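Local coordinates for protein formiminoglutamase (Trypanosoma cruzi, PDB 4MYK) that catalyses the hydrolysis of N-formimino-L-glutamate to glutamate and formamide, as an arginase-like enzyme with a two-manganese centre, at residues 145-149 with 184-190; 232-236 with 264-268; 238-244 with 252-258; 245-251 with 281-287. The protein carries 1 engineered substitution. All blocks are in the same frame, centred on the assembly; numbering follows the deposited sequence. Where two conformers were deposited one is given.

Interaction 1 of 4, residues 145-149 with 184-190. With MN (manganese (II) ion), chain C.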
loop_
_atom_site.group_PDB
_atom_site.type_symbol
_atom_site.label_atom_id
_atom_site.label_comp_id
_atom_site.label_asym_id
_atom_site.label_seq_id
_atom_site.Cartn_x
_atom_site.Cartn_y
_atom_site.Cartn_z
ATOM N N VAL A 145 15.255 13.504 6.205
ATOM C CA VAL A 145 14.011 12.820 5.860
ATOM C C VAL A 145 13.973 11.495 6.616
ATOM O O VAL A 145 14.757 10.576 6.327
ATOM C CB VAL A 145 13.899 12.533 4.339
ATOM C CG1 VAL A 145 12.541 11.868 4.008
ATOM C CG2 VAL A 145 14.096 13.817 3.535
ATOM N N ASP A 146 13.064 11.403 7.583
ATOM C CA ASP A 146 13.131 10.334 8.554
ATOM C C ASP A 146 11.858 10.344 9.371
ATOM O O ASP A 146 11.428 11.400 9.828
ATOM C CB ASP A 146 14.338 10.572 9.454
ATOM C CG ASP A 146 14.724 9.362 10.239
ATOM O OD1 ASP A 146 13.947 8.385 10.259
ATOM O OD2 ASP A 146 15.815 9.393 10.833
ATOM N N SER A 147 11.247 9.170 9.539
ATOM C CA SER A 147 10.053 9.041 10.375
ATOM C C SER A 147 10.453 9.166 11.836
ATOM O O SER A 147 9.617 9.352 12.715
ATOM C CB SER A 147 9.328 7.715 10.121
ATOM O OG SER A 147 10.126 6.595 10.456
ATOM N N HIS A 148 11.755 9.058 12.070
ATOM C CA HIS A 148 12.325 9.127 13.405
ATOM C C HIS A 148 13.026 10.467 13.620
ATOM O O HIS A 148 13.561 11.080 12.692
ATOM C CB HIS A 148 13.304 7.966 13.656
ATOM C CG HIS A 148 12.694 6.609 13.477
ATOM N ND1 HIS A 148 12.966 5.810 12.390
ATOM C CD2 HIS A 148 11.812 5.920 14.237
ATOM C CE1 HIS A 148 12.282 4.683 12.489
ATOM N NE2 HIS A 148 11.569 4.726 13.600
ATOM N N LEU A 149 12.982 10.914 14.865
ATOM C CA LEU A 149 13.707 12.081 15.311
ATOM C C LEU A 149 14.428 11.635 16.578
ATOM O O LEU A 149 13.911 11.775 17.687
ATOM C CB LEU A 149 12.726 13.232 15.551
ATOM C CG LEU A 149 12.949 14.321 16.597
ATOM C CD1 LEU A 149 14.419 14.716 16.737
ATOM C CD2 LEU A 149 12.069 15.521 16.252
ATOM N N ALA A 184 9.229 14.914 7.593
ATOM C CA ALA A 184 8.331 13.757 7.607
ATOM C C ALA A 184 8.523 12.896 8.844
ATOM O O ALA A 184 8.334 11.684 8.803
ATOM C CB ALA A 184 8.509 12.917 6.354
ATOM N N CYS A 185 8.913 13.527 9.942
ATOM C CA CYS A 185 8.987 12.837 11.216
ATOM C C CYS A 185 7.574 12.565 11.761
ATOM O O CYS A 185 6.617 13.265 11.419
ATOM C CB CYS A 185 9.835 13.638 12.211
ATOM S SG CYS A 185 9.419 15.389 12.286
ATOM N N GLN A 186 7.462 11.539 12.600
ATOM C CA GLN A 186 6.171 11.056 13.082
ATOM C C GLN A 186 6.013 11.229 14.607
ATOM O O GLN A 186 6.805 10.685 15.370
ATOM C CB GLN A 186 5.970 9.600 12.648
ATOM C CG GLN A 186 5.858 9.478 11.143
ATOM C CD GLN A 186 5.548 8.074 10.672
ATOM O OE1 GLN A 186 4.962 7.278 11.395
ATOM N NE2 GLN A 186 5.943 7.765 9.448
ATOM N N GLY A 187 4.997 11.985 15.035
ATOM C CA GLY A 187 4.786 12.280 16.446
ATOM C C GLY A 187 4.596 11.081 17.373
ATOM O O GLY A 187 4.779 11.181 18.586
ATOM N N SER A 188 4.231 9.940 16.801
ATOM C CA SER A 188 4.061 8.701 17.559
ATOM C C SER A 188 5.392 8.025 17.860
ATOM O O SER A 188 5.448 7.042 18.600
ATOM C CB SER A 188 3.200 7.738 16.757
ATOM O OG SER A 188 3.669 7.697 15.422
ATOM N N GLN A 189 6.453 8.562 17.268
ATOM C CA GLN A 189 7.790 7.987 17.335
ATOM C C GLN A 189 8.838 9.023 17.699
ATOM O O GLN A 189 10.022 8.797 17.456
ATOM C CB GLN A 189 8.196 7.437 15.966
ATOM C CG GLN A 189 7.534 6.155 15.556
ATOM C CD GLN A 189 8.409 5.373 14.610
ATOM O OE1 GLN A 189 8.682 4.192 14.835
ATOM N NE2 GLN A 189 8.884 6.038 13.553
ATOM N N CYS A 190 8.425 10.163 18.243
ATOM C CA CYS A 190 9.394 11.197 18.571
ATOM C C CYS A 190 9.299 11.699 20.016
ATOM O O CYS A 190 8.311 12.314 20.424
ATOM C CB CYS A 190 9.346 12.331 17.540
ATOM S SG CYS A 190 9.826 11.767 15.859
HETATM MN MN MN C . 14.310 6.266 10.611
HETATM O O HOH W 1 12.458 9.038 17.336
HETATM O O HOH W 2 16.055 6.068 12.251
#

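Interaction 2 of 4, residues 232-236 with 264-268. With MN (manganese (II) ion), chain C.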
loop_
_atom_site.group_PDB
_atom_site.type_symbol
_atom_site.label_atom_id
_atom_site.label_comp_id
_atom_site.label_asym_id
_atom_site.label_seq_id
_atom_site.Cartn_x
_atom_site.Cartn_y
_atom_site.Cartn_z
ATOM N N PHE A 232 22.786 19.139 2.441
ATOM C CA PHE A 232 22.981 17.698 2.543
ATOM C C PHE A 232 21.591 17.063 2.564
ATOM O O PHE A 232 20.827 17.267 3.513
ATOM C CB PHE A 232 23.757 17.390 3.836
ATOM C CG PHE A 232 23.829 15.935 4.187
ATOM C CD1 PHE A 232 23.634 14.946 3.230
ATOM C CD2 PHE A 232 24.110 15.545 5.487
ATOM C CE1 PHE A 232 23.709 13.595 3.569
ATOM C CE2 PHE A 232 24.190 14.193 5.824
ATOM C CZ PHE A 232 23.983 13.223 4.857
ATOM N N PHE A 233 21.262 16.319 1.506
ATOM C CA PHE A 233 19.953 15.679 1.375
ATOM C C PHE A 233 20.043 14.251 1.900
ATOM O O PHE A 233 20.508 13.352 1.204
ATOM C CB PHE A 233 19.478 15.715 -0.084
ATOM C CG PHE A 233 18.047 15.260 -0.280
ATOM C CD1 PHE A 233 17.005 15.838 0.443
ATOM C CD2 PHE A 233 17.738 14.268 -1.211
ATOM C CE1 PHE A 233 15.687 15.412 0.253
ATOM C CE2 PHE A 233 16.430 13.856 -1.400
ATOM C CZ PHE A 233 15.410 14.427 -0.670
ATOM N N SER A 234 19.609 14.069 3.146
ATOM C CA SER A 234 19.740 12.797 3.860
ATOM C C SER A 234 18.395 12.078 3.907
ATOM O O SER A 234 17.451 12.544 4.556
ATOM C CB SER A 234 20.257 13.033 5.285
ATOM O OG SER A 234 20.599 11.816 5.931
ATOM N N PHE A 235 18.307 10.949 3.219
ATOM C CA PHE A 235 17.024 10.271 3.053
ATOM C C PHE A 235 16.954 8.913 3.730
ATOM O O PHE A 235 17.324 7.910 3.126
ATOM C CB PHE A 235 16.706 10.087 1.571
ATOM C CG PHE A 235 15.232 10.079 1.269
ATOM C CD1 PHE A 235 14.361 9.322 2.029
ATOM C CD2 PHE A 235 14.714 10.848 0.231
ATOM C CE1 PHE A 235 13.011 9.315 1.753
ATOM C CE2 PHE A 235 13.353 10.839 -0.051
ATOM C CZ PHE A 235 12.508 10.078 0.711
ATOM N N ASP A 236 16.465 8.876 4.967
ATOM C CA ASP A 236 16.208 7.602 5.638
ATOM C C ASP A 236 14.990 6.977 4.982
ATOM O O ASP A 236 13.921 7.569 4.991
ATOM C CB ASP A 236 15.955 7.812 7.130
ATOM C CG ASP A 236 15.729 6.501 7.887
ATOM O OD1 ASP A 236 15.317 5.489 7.285
ATOM O OD2 ASP A 236 15.975 6.488 9.102
ATOM N N MET A 264 10.279 13.709 -4.605
ATOM C CA MET A 264 11.172 14.478 -3.735
ATOM C C MET A 264 12.624 14.359 -4.166
ATOM O O MET A 264 13.386 15.320 -4.086
ATOM C CB MET A 264 11.052 14.015 -2.284
ATOM C CG MET A 264 9.734 14.335 -1.611
ATOM S SD MET A 264 9.612 13.438 -0.049
ATOM C CE MET A 264 11.003 14.124 0.849
ATOM N N CYS A 265 13.013 13.165 -4.598
ATOM C CA CYS A 265 14.359 12.946 -5.114
ATOM C C CYS A 265 14.614 13.728 -6.412
ATOM O O CYS A 265 15.697 14.275 -6.603
ATOM C CB CYS A 265 14.633 11.453 -5.296
ATOM S SG CYS A 265 14.877 10.624 -3.722
ATOM N N PHE A 266 13.604 13.794 -7.280
ATOM C CA PHE A 266 13.698 14.608 -8.486
ATOM C C PHE A 266 13.907 16.092 -8.147
ATOM O O PHE A 266 14.750 16.760 -8.750
ATOM C CB PHE A 266 12.458 14.437 -9.354
ATOM C CG PHE A 266 12.593 15.047 -10.732
ATOM C CD1 PHE A 266 12.329 16.391 -10.944
ATOM C CD2 PHE A 266 12.983 14.271 -11.814
ATOM C CE1 PHE A 266 12.455 16.948 -12.214
ATOM C CE2 PHE A 266 13.107 14.822 -13.080
ATOM C CZ PHE A 266 12.848 16.158 -13.280
ATOM N N LEU A 267 13.141 16.609 -7.189
ATOM C CA LEU A 267 13.296 18.002 -6.773
ATOM C C LEU A 267 14.722 18.243 -6.293
ATOM O O LEU A 267 15.389 19.159 -6.762
ATOM C CB LEU A 267 12.280 18.375 -5.677
ATOM C CG LEU A 267 12.330 19.775 -5.037
ATOM C CD1 LEU A 267 12.066 20.872 -6.053
ATOM C CD2 LEU A 267 11.330 19.866 -3.884
ATOM N N ALA A 268 15.180 17.405 -5.366
ATOM C CA ALA A 268 16.530 17.491 -4.826
ATOM C C ALA A 268 17.571 17.534 -5.944
ATOM O O ALA A 268 18.529 18.313 -5.896
ATOM C CB ALA A 268 16.793 16.315 -3.885
HETATM MN MN MN C . 14.310 6.266 10.611
HETATM O O HOH W 2 16.055 6.068 12.251
#

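Interaction 3 of 4, residues 238-244 with 252-258. With MN (manganese (II) ion), chain C.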
loop_
_atom_site.group_PDB
_atom_site.type_symbol
_atom_site.label_atom_id
_atom_site.label_comp_id
_atom_site.label_asym_id
_atom_site.label_seq_id
_atom_site.Cartn_x
_atom_site.Cartn_y
_atom_site.Cartn_z
ATOM N N ASP A 238 13.157 4.510 5.827
ATOM C CA ASP A 238 12.101 4.072 6.740
ATOM C C ASP A 238 11.116 5.212 7.029
ATOM O O ASP A 238 10.242 5.098 7.896
ATOM C CB ASP A 238 12.668 3.432 8.016
ATOM C CG ASP A 238 13.213 4.445 9.012
ATOM O OD1 ASP A 238 12.864 5.647 8.927
ATOM O OD2 ASP A 238 13.990 4.026 9.903
ATOM N N SER A 239 11.267 6.306 6.281
ATOM C CA SER A 239 10.304 7.404 6.279
ATOM C C SER A 239 9.159 7.141 5.289
ATOM O O SER A 239 8.189 7.896 5.223
ATOM C CB SER A 239 11.005 8.703 5.913
ATOM O OG SER A 239 11.492 8.628 4.596
ATOM N N LEU A 240 9.297 6.088 4.488
ATOM C CA LEU A 240 8.225 5.656 3.592
ATOM C C LEU A 240 7.381 4.608 4.298
ATOM O O LEU A 240 7.878 3.853 5.131
ATOM C CB LEU A 240 8.787 5.038 2.310
ATOM C CG LEU A 240 9.404 5.882 1.191
ATOM C CD1 LEU A 240 10.695 6.559 1.628
ATOM C CD2 LEU A 240 9.638 4.974 -0.009
ATOM N N LYS A 241 6.106 4.553 3.949
ATOM C CA LYS A 241 5.215 3.534 4.480
ATOM C C LYS A 241 5.693 2.139 4.061
ATOM O O LYS A 241 6.094 1.918 2.919
ATOM C CB LYS A 241 3.798 3.776 3.980
ATOM C CG LYS A 241 3.712 3.818 2.482
ATOM C CD LYS A 241 2.652 4.791 2.035
ATOM C CE LYS A 241 1.273 4.203 2.185
ATOM N NZ LYS A 241 0.263 5.209 1.764
ATOM N N SER A 242 5.641 1.203 5.001
ATOM C CA SER A 242 6.070 -0.162 4.742
ATOM C C SER A 242 5.218 -0.870 3.688
ATOM O O SER A 242 5.615 -1.911 3.178
ATOM C CB SER A 242 6.104 -0.988 6.038
ATOM O OG SER A 242 4.858 -0.953 6.728
ATOM N N SER A 243 4.055 -0.323 3.364
ATOM C CA SER A 243 3.276 -0.895 2.272
ATOM C C SER A 243 4.026 -0.773 0.931
ATOM O O SER A 243 3.936 -1.666 0.083
ATOM C CB SER A 243 1.883 -0.264 2.185
ATOM O OG SER A 243 1.952 1.105 1.846
ATOM N N ASP A 244 4.753 0.336 0.761
ATOM C CA ASP A 244 5.635 0.566 -0.397
ATOM C C ASP A 244 7.084 0.148 -0.134
ATOM O O ASP A 244 7.795 -0.293 -1.041
ATOM C CB ASP A 244 5.655 2.049 -0.778
ATOM C CG ASP A 244 4.428 2.470 -1.511
ATOM O OD1 ASP A 244 3.789 1.601 -2.131
ATOM O OD2 ASP A 244 4.104 3.670 -1.467
ATOM N N ALA A 252 7.825 1.306 8.680
ATOM C CA ALA A 252 6.878 2.348 9.055
ATOM C C ALA A 252 5.453 1.934 8.735
ATOM O O ALA A 252 5.180 1.435 7.639
ATOM C CB ALA A 252 7.219 3.654 8.344
ATOM N N ALA A 253 4.547 2.152 9.689
ATOM C CA ALA A 253 3.135 1.893 9.453
ATOM C C ALA A 253 2.554 2.930 8.496
ATOM O O ALA A 253 1.911 2.576 7.503
ATOM C CB ALA A 253 2.363 1.859 10.757
ATOM N N VAL A 254 2.775 4.204 8.807
ATOM C CA VAL A 254 2.444 5.292 7.889
ATOM C C VAL A 254 3.730 5.988 7.447
ATOM O O VAL A 254 4.805 5.751 8.017
ATOM C CB VAL A 254 1.479 6.334 8.506
ATOM C CG1 VAL A 254 0.092 5.758 8.667
ATOM C CG2 VAL A 254 2.005 6.838 9.837
ATOM N N GLY A 255 3.610 6.846 6.436
ATOM C CA GLY A 255 4.751 7.567 5.911
ATOM C C GLY A 255 4.651 7.852 4.424
ATOM O O GLY A 255 3.603 7.675 3.802
ATOM N N LEU A 256 5.762 8.296 3.855
ATOM C CA LEU A 256 5.793 8.751 2.478
ATOM C C LEU A 256 5.496 7.612 1.520
ATOM O O LEU A 256 5.911 6.483 1.743
ATOM C CB LEU A 256 7.161 9.370 2.161
ATOM C CG LEU A 256 7.570 10.624 2.949
ATOM C CD1 LEU A 256 9.006 10.959 2.663
ATOM C CD2 LEU A 256 6.650 11.823 2.644
ATOM N N SER A 257 4.781 7.903 0.445
ATOM C CA SER A 257 4.584 6.885 -0.567
ATOM C C SER A 257 5.811 6.841 -1.481
ATOM O O SER A 257 6.636 7.759 -1.488
ATOM C CB SER A 257 3.317 7.157 -1.375
ATOM O OG SER A 257 3.454 8.327 -2.157
ATOM N N ALA A 258 5.934 5.764 -2.242
ATOM C CA ALA A 258 7.040 5.638 -3.178
ATOM C C ALA A 258 7.040 6.794 -4.194
ATOM O O ALA A 258 8.087 7.378 -4.457
ATOM C CB ALA A 258 7.016 4.245 -3.880
HETATM MN MN MN C . 14.310 6.266 10.611
HETATM O O HOH W 3 8.983 1.517 6.183
HETATM O O HOH W 4 1.940 0.588 5.485
HETATM O O HOH W 2 16.055 6.068 12.251
#

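Interaction 4 of 4, residues 245-251 with 281-287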
loop_
_atom_site.group_PDB
_atom_site.type_symbol
_atom_site.label_atom_id
_atom_site.label_comp_id
_atom_site.label_asym_id
_atom_site.label_seq_id
_atom_site.Cartn_x
_atom_site.Cartn_y
_atom_site.Cartn_z
ATOM N N MET A 245 7.522 0.315 1.109
ATOM C CA MET A 245 8.925 0.171 1.445
ATOM C C MET A 245 9.084 -0.697 2.692
ATOM O O MET A 245 9.421 -0.194 3.758
ATOM C CB MET A 245 9.528 1.562 1.661
ATOM C CG MET A 245 11.046 1.629 1.646
ATOM S SD MET A 245 11.715 0.994 0.106
ATOM C CE MET A 245 13.101 2.100 -0.143
ATOM N N PRO A 246 8.814 -2.008 2.567
ATOM C CA PRO A 246 8.894 -2.904 3.735
ATOM C C PRO A 246 10.326 -3.304 4.148
ATOM O O PRO A 246 10.539 -3.693 5.299
ATOM C CB PRO A 246 8.088 -4.133 3.301
ATOM C CG PRO A 246 8.132 -4.117 1.822
ATOM C CD PRO A 246 8.178 -2.660 1.408
ATOM N N GLY A 247 11.290 -3.192 3.239
ATOM C CA GLY A 247 12.628 -3.708 3.491
ATOM C C GLY A 247 13.564 -2.715 4.149
ATOM O O GLY A 247 14.519 -2.238 3.522
ATOM N N VAL A 248 13.282 -2.398 5.412
ATOM C CA VAL A 248 14.062 -1.430 6.173
ATOM C C VAL A 248 14.143 -1.985 7.579
ATOM O O VAL A 248 13.436 -2.928 7.900
ATOM C CB VAL A 248 13.416 -0.006 6.188
ATOM C CG1 VAL A 248 13.220 0.523 4.772
ATOM C CG2 VAL A 248 12.104 -0.007 6.939
ATOM N N SER A 249 15.017 -1.430 8.409
ATOM C CA SER A 249 15.252 -1.998 9.737
ATOM C C SER A 249 14.094 -1.655 10.673
ATOM O O SER A 249 13.705 -2.457 11.520
ATOM C CB SER A 249 16.588 -1.504 10.318
ATOM O OG SER A 249 17.629 -1.552 9.342
ATOM N N CYS A 250 13.535 -0.462 10.502
ATOM C CA CYS A 250 12.395 -0.022 11.294
ATOM C C CYS A 250 11.219 0.303 10.383
ATOM O O CYS A 250 10.983 1.468 10.072
ATOM C CB CYS A 250 12.765 1.207 12.128
ATOM S SG CYS A 250 14.018 0.892 13.412
ATOM N N PRO A 251 10.486 -0.736 9.941
ATOM C CA PRO A 251 9.337 -0.564 9.039
ATOM C C PRO A 251 8.270 0.412 9.564
ATOM O O PRO A 251 7.867 0.355 10.742
ATOM C CB PRO A 251 8.780 -1.988 8.908
ATOM C CG PRO A 251 9.973 -2.877 9.151
ATOM C CD PRO A 251 10.784 -2.162 10.194
ATOM N N GLU A 281 19.178 2.941 5.808
ATOM C CA GLU A 281 18.260 1.974 6.424
ATOM C C GLU A 281 17.687 0.884 5.497
ATOM O O GLU A 281 16.839 0.096 5.911
ATOM C CB GLU A 281 17.159 2.693 7.226
ATOM C CG GLU A 281 17.692 3.501 8.430
ATOM C CD GLU A 281 18.303 2.604 9.491
ATOM O OE1 GLU A 281 17.872 1.435 9.579
ATOM O OE2 GLU A 281 19.203 3.060 10.230
ATOM N N LEU A 282 18.176 0.822 4.260
ATOM C CA LEU A 282 17.783 -0.252 3.346
ATOM C C LEU A 282 18.264 -1.591 3.897
ATOM O O LEU A 282 19.453 -1.771 4.158
ATOM C CB LEU A 282 18.336 -0.030 1.928
ATOM C CG LEU A 282 17.844 -1.038 0.883
ATOM C CD1 LEU A 282 16.355 -0.886 0.703
ATOM C CD2 LEU A 282 18.551 -0.866 -0.452
ATOM N N ASN A 283 17.330 -2.526 4.054
ATOM C CA ASN A 283 17.582 -3.767 4.773
ATOM C C ASN A 283 16.961 -4.999 4.071
ATOM O O ASN A 283 15.785 -5.334 4.289
ATOM C CB ASN A 283 17.058 -3.619 6.198
ATOM C CG ASN A 283 17.453 -4.760 7.077
ATOM O OD1 ASN A 283 17.657 -5.883 6.604
ATOM N ND2 ASN A 283 17.554 -4.493 8.373
ATOM N N PRO A 284 17.755 -5.666 3.210
ATOM C CA PRO A 284 17.274 -6.752 2.341
ATOM C C PRO A 284 16.945 -8.027 3.101
ATOM O O PRO A 284 16.287 -8.907 2.541
ATOM C CB PRO A 284 18.446 -6.989 1.385
ATOM C CG PRO A 284 19.241 -5.709 1.435
ATOM C CD PRO A 284 19.118 -5.237 2.849
ATOM N N LEU A 285 17.401 -8.125 4.348
ATOM C CA LEU A 285 17.018 -9.249 5.207
ATOM C C LEU A 285 15.570 -9.094 5.636
ATOM O O LEU A 285 14.894 -10.083 5.898
ATOM C CB LEU A 285 17.887 -9.338 6.454
ATOM C CG LEU A 285 19.395 -9.198 6.269
ATOM C CD1 LEU A 285 20.120 -9.737 7.500
ATOM C CD2 LEU A 285 19.819 -9.916 5.005
ATOM N N VAL A 286 15.095 -7.854 5.728
ATOM C CA VAL A 286 13.686 -7.637 6.044
ATOM C C VAL A 286 12.790 -7.862 4.820
ATOM O O VAL A 286 11.779 -8.556 4.918
ATOM C CB VAL A 286 13.412 -6.267 6.671
ATOM C CG1 VAL A 286 11.914 -6.077 6.844
ATOM C CG2 VAL A 286 14.120 -6.155 8.000
ATOM N N GLU A 287 13.161 -7.275 3.686
ATOM C CA GLU A 287 12.527 -7.574 2.408
ATOM C C GLU A 287 13.544 -7.279 1.308
ATOM O O GLU A 287 14.219 -6.255 1.354
ATOM C CB GLU A 287 11.244 -6.759 2.220
ATOM C CG GLU A 287 10.364 -7.240 1.076
ATOM C CD GLU A 287 10.802 -6.698 -0.269
ATOM O OE1 GLU A 287 11.305 -5.560 -0.310
ATOM O OE2 GLU A 287 10.622 -7.393 -1.288
HETATM O O HOH W 5 15.643 -3.799 1.180
HETATM O O HOH W 6 15.048 1.718 9.643
#

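Interaction 1 of 4, residues 145-149 with 184-190
H148 and Q189 meet because each folds CG back beside its own backbone N (chi1 -57° and -74°) and the glutamine then runs out extended until its amide lies against the outer end of the imidazole. Q189 NE2 comes within 3.0 Å of H148 CD2, the amide plane turned 41° from the ring, in oblique contact. The inner side of the same ring belongs to the metal: H148 ND1 binds manganese at 2.3 Å, beside D146 OD1 at 2.2 Å. OD1 also accepts from H148 N (2.9 Å), an Asx turn that ties the two ligands together. S147 OG sits over one face of the imidazole toward its rim, and D238 O is its hydrogen-bond partner. Q186 N donates to S147 O at 3.1 Å, joining the segments by backbone; Q189 NE2 adds a weak bond to that oxygen. Q186 NE2 packs on S147 CB at 3.5 Å while bonding V254 O, and G187 N bonds E73 of a second subunit. The segments leave the neighbouring parallel strands 141-145 and 180-185 at their C-terminal ends. Beyond them, L149 packs on H194 and V198 of helix 192-200 and on L205 of strand 204-207.

Interaction 2 of 4, residues 232-236 with 264-268
F233 and A268 make the tight part of this contact. The phenyl of F233, with CG anti to its backbone N, reaches out from the strand, and A268 CB sits over one face of it, 3.7 Å from the ring centroid and 22° off the normal, a CH-pi contact. The methyl is offset toward the rim, 3.5 Å from F233 CD2. C265 SG lies at the edge of this ring, near its plane, 4.3 Å from F233 CE2. F235, two residues on along the same strand face, is held more loosely: C265 SG approaches its ring obliquely, 4.8 Å from the centroid and 57° off the normal, a sulfur-aromatic contact. M264, bent at chi3, crosses F235 at about a right angle and brings CE to 4.1 Å from F235 CE2. Strand 231-236, helix 258-270 and strand 274-280 form a beta-alpha-beta unit of the arginase fold. The short segments run nearly antiparallel, at 165°, with axes 10.8 Å apart, and no hydrogen bond links them. On the helix, F266 turns off from the strand to a partly exposed position, whereas L267 is buried against V217 and L220 of helix 216-227. Across the strand from the phenylalanines, S234 OG bonds D278, and D236, at the strand's C-terminal end, binds manganese through OD2 at 2.3 Å.

Interaction 3 of 4, residues 238-244 with 252-258
D244 carries one end of this contact to the start of helix 258-270. Its CB lies 4.0 Å from A258 CB; CG, beside the backbone N (chi1 -77°), runs along the same methyl at 3.9 Å; at the tip OD2 accepts from A258 N (2.9 Å, 162°), met from 44° above the carboxylate plane, and also rests against S257 CA. A carboxylate there probably gains from the positive end of the helix. S257 is the N-cap, its hydroxyl capping a later backbone N and its own N bonded to E260, consistent with a capping box. Elsewhere backbone does the gripping. L256 N donates to S239 O (2.8 Å), and K241 N to L256 O (2.9 Å), a single bridge between L240 and L256. A252 O takes two bonds from S242, from N at 2.7 Å and from OG at 2.6 Å; R290 NE of a second subunit binds the same hydroxyl. K241 CD passes 3.5 Å from G255 O. At the other end of the segment D238 binds manganese with both OD1 and OD2; with D236, the last residue of strand 231-236, it makes the DxD pair in the dinuclear manganese site of arginase-family enzymes.

Interaction 4 of 4, residues 245-251 with 281-287
S249 and N283 meet between two loops that leave the C-terminal ends of neighbouring parallel strands, 231-236 and 274-280, in the arginase fold; the first loop makes an inverse gamma turn centred on G247. N283 extends CG anti to its backbone N (chi1 -171°), which sets CB against the V248 backbone and carries the carboxamide to S249, and ND2 donates to S249 OG at 3.1 Å and 163°. The hydroxyl lies 12° from the amide plane, and a further bond of ND2 to A50 O helps fix that plane. From nearly the opposite side of the hydroxyl the bent chain of E281 brings OE1 to 3.0 Å from S249 OG, while OE2 takes bonds from the backbone N atoms of N122 and C43. V286 spreads its two methyls over the gamma turn: CG1 touches P246 O at 3.2 Å and CG2 touches V248 O at 3.3 Å. P246 and E287 meet obliquely, CG to CG at 3.9 Å; the glutamate carboxylate itself turns to S291 and to the backbone N atoms of Y289 and R290, where helix 290-306 begins. Between these groups N283 N donates to G247 O at 2.9 Å, and a water joins G247 O to E287 O. C250 forms a disulfide with C43; its backbone N donates at 2.8 Å to water 6, which in turn donates to E281 OE1.

All four contacts are largely buried, but interaction 2 is the deepest, about 6 Å from the chain centre, and is apolar, with aromatic rings, methyl groups and sulfur between sheet and helix. Interactions 1, 3 and 4 lie 15 to 16 Å out, in the loops beyond the strand ends, and rely on hydrogen bonds. Interactions 1, 2 and 3 supply D146, H148, D236 and D238 to one manganese; interaction 4 borders the site through E281. V145 pairs with strand 231-236, joining interactions 1 and 2, and the S147 to D238 bond links 1 with 3. Interactions 1 and 3 also reach a second subunit, whereas none touches interaction 2.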